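Local coordinates for protein OsmC family peroxiredoxin (Aquifex aeolicus, PDB 2E8E) that probably reduces organic hydroperoxides through a pair of redox-active cysteines, as other peroxiredoxins of the OsmC family do, at residues E13-S18 with G28-N33; K57-K62 with G91-K96. One frame throughout, in Å; residues are numbered along the deposited sequence.

Contact 1: E13-S18 with G28-N33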
loop_
_atom_site.group_PDB
_atom_site.type_symbol
_atom_site.label_atom_id
_atom_site.label_comp_id
_atom_site.label_asym_id
_atom_site.label_seq_id
_atom_site.Cartn_x
_atom_site.Cartn_y
_atom_site.Cartn_z
ATOM N N GLU A 13 11.310 -17.375 0.341
ATOM C CA GLU A 13 10.289 -17.904 -0.560
ATOM C C GLU A 13 9.140 -16.922 -0.759
ATOM O O GLU A 13 8.431 -16.585 0.190
ATOM C CB GLU A 13 9.738 -19.234 -0.029
ATOM C CG GLU A 13 8.586 -19.809 -0.849
ATOM C CD GLU A 13 8.144 -21.181 -0.366
ATOM O OE1 GLU A 13 7.831 -21.317 0.835
ATOM O OE2 GLU A 13 8.108 -22.121 -1.189
ATOM N N ALA A 14 8.973 -16.469 -1.998
ATOM C CA ALA A 14 7.911 -15.534 -2.365
ATOM C C ALA A 14 7.833 -14.338 -1.423
ATOM O O ALA A 14 6.745 -13.867 -1.098
ATOM C CB ALA A 14 6.568 -16.257 -2.395
ATOM N N THR A 15 8.992 -13.850 -0.996
ATOM C CA THR A 15 9.064 -12.708 -0.093
ATOM C C THR A 15 10.129 -11.750 -0.601
ATOM O O THR A 15 11.142 -12.175 -1.157
ATOM C CB THR A 15 9.387 -13.173 1.332
ATOM O OG1 THR A 15 8.459 -14.201 1.700
ATOM C CG2 THR A 15 9.262 -12.016 2.318
ATOM N N PHE A 16 9.907 -10.454 -0.406
ATOM C CA PHE A 16 10.831 -9.449 -0.914
ATOM C C PHE A 16 11.311 -8.419 0.085
ATOM O O PHE A 16 10.523 -7.909 0.879
ATOM C CB PHE A 16 10.165 -8.684 -2.061
ATOM C CG PHE A 16 9.757 -9.553 -3.207
ATOM C CD1 PHE A 16 10.587 -9.693 -4.314
ATOM C CD2 PHE A 16 8.571 -10.272 -3.159
ATOM C CE1 PHE A 16 10.239 -10.544 -5.361
ATOM C CE2 PHE A 16 8.212 -11.129 -4.199
ATOM C CZ PHE A 16 9.054 -11.263 -5.303
ATOM N N LEU A 17 12.607 -8.122 0.042
ATOM C CA LEU A 17 13.159 -7.073 0.883
ATOM C C LEU A 17 12.861 -5.848 0.028
ATOM O O LEU A 17 13.296 -5.751 -1.127
ATOM C CB LEU A 17 14.661 -7.269 1.101
ATOM C CG LEU A 17 14.939 -8.007 2.418
ATOM C CD1 LEU A 17 16.398 -8.451 2.491
ATOM C CD2 LEU A 17 14.600 -7.084 3.589
ATOM N N SER A 18 12.088 -4.932 0.598
ATOM C CA SER A 18 11.642 -3.744 -0.110
ATOM C C SER A 18 12.296 -2.465 0.381
ATOM O O SER A 18 12.069 -2.035 1.515
ATOM C CB SER A 18 10.125 -3.650 0.029
ATOM O OG SER A 18 9.537 -4.915 -0.233
ATOM N N GLY A 28 5.621 -9.916 1.673
ATOM C CA GLY A 28 5.336 -11.101 0.892
ATOM C C GLY A 28 4.820 -12.253 1.723
ATOM O O GLY A 28 4.344 -12.073 2.840
ATOM N N GLU A 29 4.934 -13.451 1.163
ATOM C CA GLU A 29 4.464 -14.666 1.807
ATOM C C GLU A 29 4.986 -14.868 3.233
ATOM O O GLU A 29 4.227 -15.239 4.132
ATOM C CB GLU A 29 4.838 -15.858 0.924
ATOM C CG GLU A 29 4.149 -17.156 1.273
ATOM C CD GLU A 29 4.157 -18.124 0.109
ATOM O OE1 GLU A 29 3.541 -17.799 -0.930
ATOM O OE2 GLU A 29 4.778 -19.200 0.227
ATOM N N LYS A 30 6.275 -14.622 3.447
ATOM C CA LYS A 30 6.859 -14.797 4.774
ATOM C C LYS A 30 7.168 -13.481 5.474
ATOM O O LYS A 30 7.900 -13.447 6.461
ATOM C CB LYS A 30 8.129 -15.646 4.680
ATOM C CG LYS A 30 7.864 -17.067 4.220
ATOM C CD LYS A 30 9.136 -17.898 4.203
ATOM C CE LYS A 30 8.841 -19.329 3.777
ATOM N NZ LYS A 30 10.044 -20.201 3.864
ATOM N N GLY A 31 6.608 -12.395 4.952
ATOM C CA GLY A 31 6.829 -11.088 5.544
ATOM C C GLY A 31 5.499 -10.382 5.705
ATOM O O GLY A 31 4.474 -11.033 5.904
ATOM N N LEU A 32 5.510 -9.056 5.629
ATOM C CA LEU A 32 4.278 -8.281 5.752
ATOM C C LEU A 32 3.358 -8.636 4.584
ATOM O O LEU A 32 3.795 -8.672 3.437
ATOM C CB LEU A 32 4.601 -6.786 5.725
ATOM C CG LEU A 32 5.404 -6.241 6.911
ATOM C CD1 LEU A 32 6.177 -5.000 6.490
ATOM C CD2 LEU A 32 4.453 -5.930 8.063
ATOM N N ASN A 33 2.091 -8.902 4.877
ATOM C CA ASN A 33 1.130 -9.258 3.838
ATOM C C ASN A 33 0.872 -8.048 2.937
ATOM O O ASN A 33 0.527 -6.978 3.422
ATOM C CB ASN A 33 -0.173 -9.736 4.478
ATOM C CG ASN A 33 -1.234 -10.044 3.457
ATOM O OD1 ASN A 33 -2.095 -9.210 3.163
ATOM N ND2 ASN A 33 -1.167 -11.243 2.879
#

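Contact 2: K57-K62 with G91-K96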
loop_
_atom_site.group_PDB
_atom_site.type_symbol
_atom_site.label_atom_id
_atom_site.label_comp_id
_atom_site.label_asym_id
_atom_site.label_seq_id
_atom_site.Cartn_x
_atom_site.Cartn_y
_atom_site.Cartn_z
ATOM N N LYS A 57 -6.641 23.070 13.181
ATOM C CA LYS A 57 -7.905 23.485 13.777
ATOM C C LYS A 57 -7.829 23.641 15.294
ATOM O O LYS A 57 -8.848 23.659 15.986
ATOM C CB LYS A 57 -9.021 22.514 13.384
ATOM C CG LYS A 57 -9.381 22.610 11.905
ATOM C CD LYS A 57 -10.599 21.780 11.547
ATOM C CE LYS A 57 -10.928 21.922 10.071
ATOM N NZ LYS A 57 -11.099 23.351 9.675
ATOM N N ARG A 58 -6.603 23.743 15.796
ATOM C CA ARG A 58 -6.341 23.956 17.218
ATOM C C ARG A 58 -6.833 22.877 18.183
ATOM O O ARG A 58 -7.137 23.167 19.341
ATOM C CB ARG A 58 -6.922 25.312 17.626
ATOM C CG ARG A 58 -6.708 26.400 16.578
ATOM C CD ARG A 58 -5.235 26.546 16.229
ATOM N NE ARG A 58 -4.458 26.938 17.398
ATOM C CZ ARG A 58 -4.518 28.137 17.964
ATOM N NH1 ARG A 58 -5.315 29.071 17.460
ATOM N NH2 ARG A 58 -3.797 28.399 19.044
ATOM N N GLN A 59 -6.900 21.634 17.722
ATOM C CA GLN A 59 -7.350 20.560 18.589
ATOM C C GLN A 59 -6.173 20.015 19.390
ATOM O O GLN A 59 -5.037 20.004 18.918
ATOM C CB GLN A 59 -7.987 19.436 17.764
ATOM C CG GLN A 59 -9.165 19.873 16.893
ATOM C CD GLN A 59 -10.231 20.627 17.669
ATOM O OE1 GLN A 59 -10.398 21.836 17.498
ATOM N NE2 GLN A 59 -10.955 19.919 18.527
ATOM N N GLU A 60 -6.450 19.578 20.613
ATOM C CA GLU A 60 -5.422 19.020 21.479
ATOM C C GLU A 60 -5.511 17.509 21.347
ATOM O O GLU A 60 -6.356 16.864 21.968
ATOM C CB GLU A 60 -5.665 19.459 22.926
ATOM C CG GLU A 60 -5.550 20.966 23.117
ATOM C CD GLU A 60 -5.989 21.429 24.495
ATOM O OE1 GLU A 60 -5.410 20.960 25.499
ATOM O OE2 GLU A 60 -6.914 22.266 24.568
ATOM N N VAL A 61 -4.636 16.950 20.520
ATOM C CA VAL A 61 -4.629 15.518 20.277
ATOM C C VAL A 61 -3.668 14.732 21.156
ATOM O O VAL A 61 -2.467 15.000 21.181
ATOM C CB VAL A 61 -4.284 15.217 18.805
ATOM C CG1 VAL A 61 -4.241 13.712 18.576
ATOM C CG2 VAL A 61 -5.305 15.871 17.891
ATOM N N LYS A 62 -4.211 13.759 21.877
ATOM C CA LYS A 62 -3.406 12.897 22.728
ATOM C C LYS A 62 -3.064 11.661 21.904
ATOM O O LYS A 62 -1.972 11.105 22.011
ATOM C CB LYS A 62 -4.186 12.475 23.974
ATOM C CG LYS A 62 -3.444 11.468 24.838
ATOM C CD LYS A 62 -4.327 10.882 25.930
ATOM C CE LYS A 62 -4.817 11.946 26.896
ATOM N NZ LYS A 62 -5.593 11.329 28.010
ATOM N N GLY A 91 -8.521 13.033 23.019
ATOM C CA GLY A 91 -8.011 14.272 23.580
ATOM C C GLY A 91 -9.101 15.324 23.645
ATOM O O GLY A 91 -10.280 14.996 23.722
ATOM N N LYS A 92 -8.712 16.594 23.638
ATOM C CA LYS A 92 -9.693 17.672 23.656
ATOM C C LYS A 92 -9.959 17.965 22.187
ATOM O O LYS A 92 -9.467 18.948 21.636
ATOM C CB LYS A 92 -9.128 18.911 24.352
ATOM C CG LYS A 92 -8.791 18.714 25.826
ATOM C CD LYS A 92 -8.172 19.984 26.406
ATOM C CE LYS A 92 -7.710 19.800 27.846
ATOM N NZ LYS A 92 -8.841 19.611 28.792
ATOM N N VAL A 93 -10.722 17.080 21.556
ATOM C CA VAL A 93 -11.045 17.199 20.141
ATOM C C VAL A 93 -12.552 17.260 19.940
ATOM O O VAL A 93 -13.290 16.415 20.441
ATOM C CB VAL A 93 -10.492 15.985 19.351
ATOM C CG1 VAL A 93 -10.695 16.194 17.859
ATOM C CG2 VAL A 93 -9.022 15.780 19.679
ATOM N N GLU A 94 -13.005 18.266 19.206
ATOM C CA GLU A 94 -14.426 18.425 18.937
ATOM C C GLU A 94 -14.801 17.548 17.749
ATOM O O GLU A 94 -14.080 17.489 16.755
ATOM C CB GLU A 94 -14.735 19.889 18.640
ATOM C CG GLU A 94 -14.346 20.811 19.784
ATOM C CD GLU A 94 -14.375 22.268 19.394
ATOM O OE1 GLU A 94 -15.478 22.798 19.139
ATOM O OE2 GLU A 94 -13.290 22.883 19.339
ATOM N N GLU A 95 -15.928 16.858 17.868
ATOM C CA GLU A 95 -16.396 15.972 16.814
ATOM C C GLU A 95 -16.458 16.691 15.466
ATOM O O GLU A 95 -16.174 16.095 14.427
ATOM C CB GLU A 95 -17.767 15.405 17.199
ATOM C CG GLU A 95 -18.265 14.256 16.330
ATOM C CD GLU A 95 -19.165 14.721 15.203
ATOM O OE1 GLU A 95 -20.108 15.493 15.484
ATOM O OE2 GLU A 95 -18.940 14.311 14.045
ATOM N N LYS A 96 -16.809 17.976 15.485
ATOM C CA LYS A 96 -16.901 18.763 14.256
ATOM C C LYS A 96 -15.542 18.915 13.574
ATOM O O LYS A 96 -15.450 18.911 12.343
ATOM C CB LYS A 96 -17.464 20.154 14.549
ATOM C CG LYS A 96 -16.563 21.009 15.426
ATOM C CD LYS A 96 -17.067 22.440 15.522
ATOM C CE LYS A 96 -16.171 23.269 16.428
ATOM N NZ LYS A 96 -14.734 23.172 16.034
#

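Contact 1: E13-S18 with G28-N33
T15 meets the turn that follows strand 24-28. Its OG1 takes the backbone N-H of K30 (N to OG1 2.8 Å) and gives its own proton to E13 O, 2.8 Å from OG1. That donor stands above the carbonyl plane of E13, 49° out of it. With chi1 at -52°, OG1 lies beside its own backbone N and CG2 is swung to G31 N. This hydroxyl is gripped by two bonds and helps hold the type I turn from G28 to G31 against the strand. Next to it E29 N donates to A14 O at 2.9 Å. G28 and T15 form an antiparallel non-hydrogen-bonded pair. Its backbone angles call for glycine, and a CB there would run into A14 O. The outer side is looser. E13 OE1 and K30 NZ form a long salt bridge of 3.9 Å. E29 OE2 is 3.8 Å from E13 OE1, so the lysine probably eases the carboxylates' repulsion. E29 OE1 has a weak hydrogen bond to H52 of the second subunit, whose Y51 packs on A14. The contact lies at one end of the three-stranded antiparallel sheet, where the start of its middle strand, 15-19, meets the end of outer strand 24-28. N33 then caps helix 34-56.

Contact 2: K57-K62 with G91-K96
E60 and K92 form an antiparallel hydrogen-bonded pair, which joins the start of strand 60-72 to the link between strand 80-90 and helix 95-109. K92 is also the centre of an inverse gamma turn. E60 N donates to K92 O at 3.2 Å, from 46° above the carbonyl plane. The return bond, K92 N to E60 O, is short at 2.9 Å but bent to 130° at the hydrogen, and weak. The two side chains lie side by side and point the same way. The E60 carboxylate rests against the aliphatic part of K92, with OE1 3.1 Å from CD. K92 bends at its last torsion, and NZ stays 4.9 Å from E60 OE1; it has a long, weak ion pair with E132. On the inner side V93 CG2 meets V61 CG2 at 4.1 Å, and both valines pack on L54 of helix 34-56. Q59 bends at chi2 (-52°), which lays its amide end over V93 and beside E94. An alanine here would remove that end and would probably leave V93 CG1 and the N-cap residue E94 less well covered. Further out, a Schellman motif ends helix 34-56. R58, at positive phi, is its C-prime residue, and Q59 N bonds back to L54 O. This ends the helix and probably helps turn the chain toward the strand. G91 fits where a CB would strike E60 O; its CA lies 3.5 Å from E60 O in a CA-H...O contact.

How the contacts relate
From the N terminus, the chain runs through strand 3-12 and reaches contact 1. There 13-18 meets 28-33 and closes a short loop that holds the rest of strand 15-19 and most of strand 24-28. Helix 34-56 then carries the chain to the other side of its centre. Contact 2 opens at the end of that helix. Its 57-62 and 91-96 segments close a longer loop, made mainly of strands 60-72 and 80-90. The two loops follow in series and neither nest nor cross. The centres of contact 1 and contact 2 are about 38 Å apart. Contact 1 ties the N-terminal sheet to the loop that leads into helix 34-56; contact 2 joins the helix exit to the second sheet and helix 95-109.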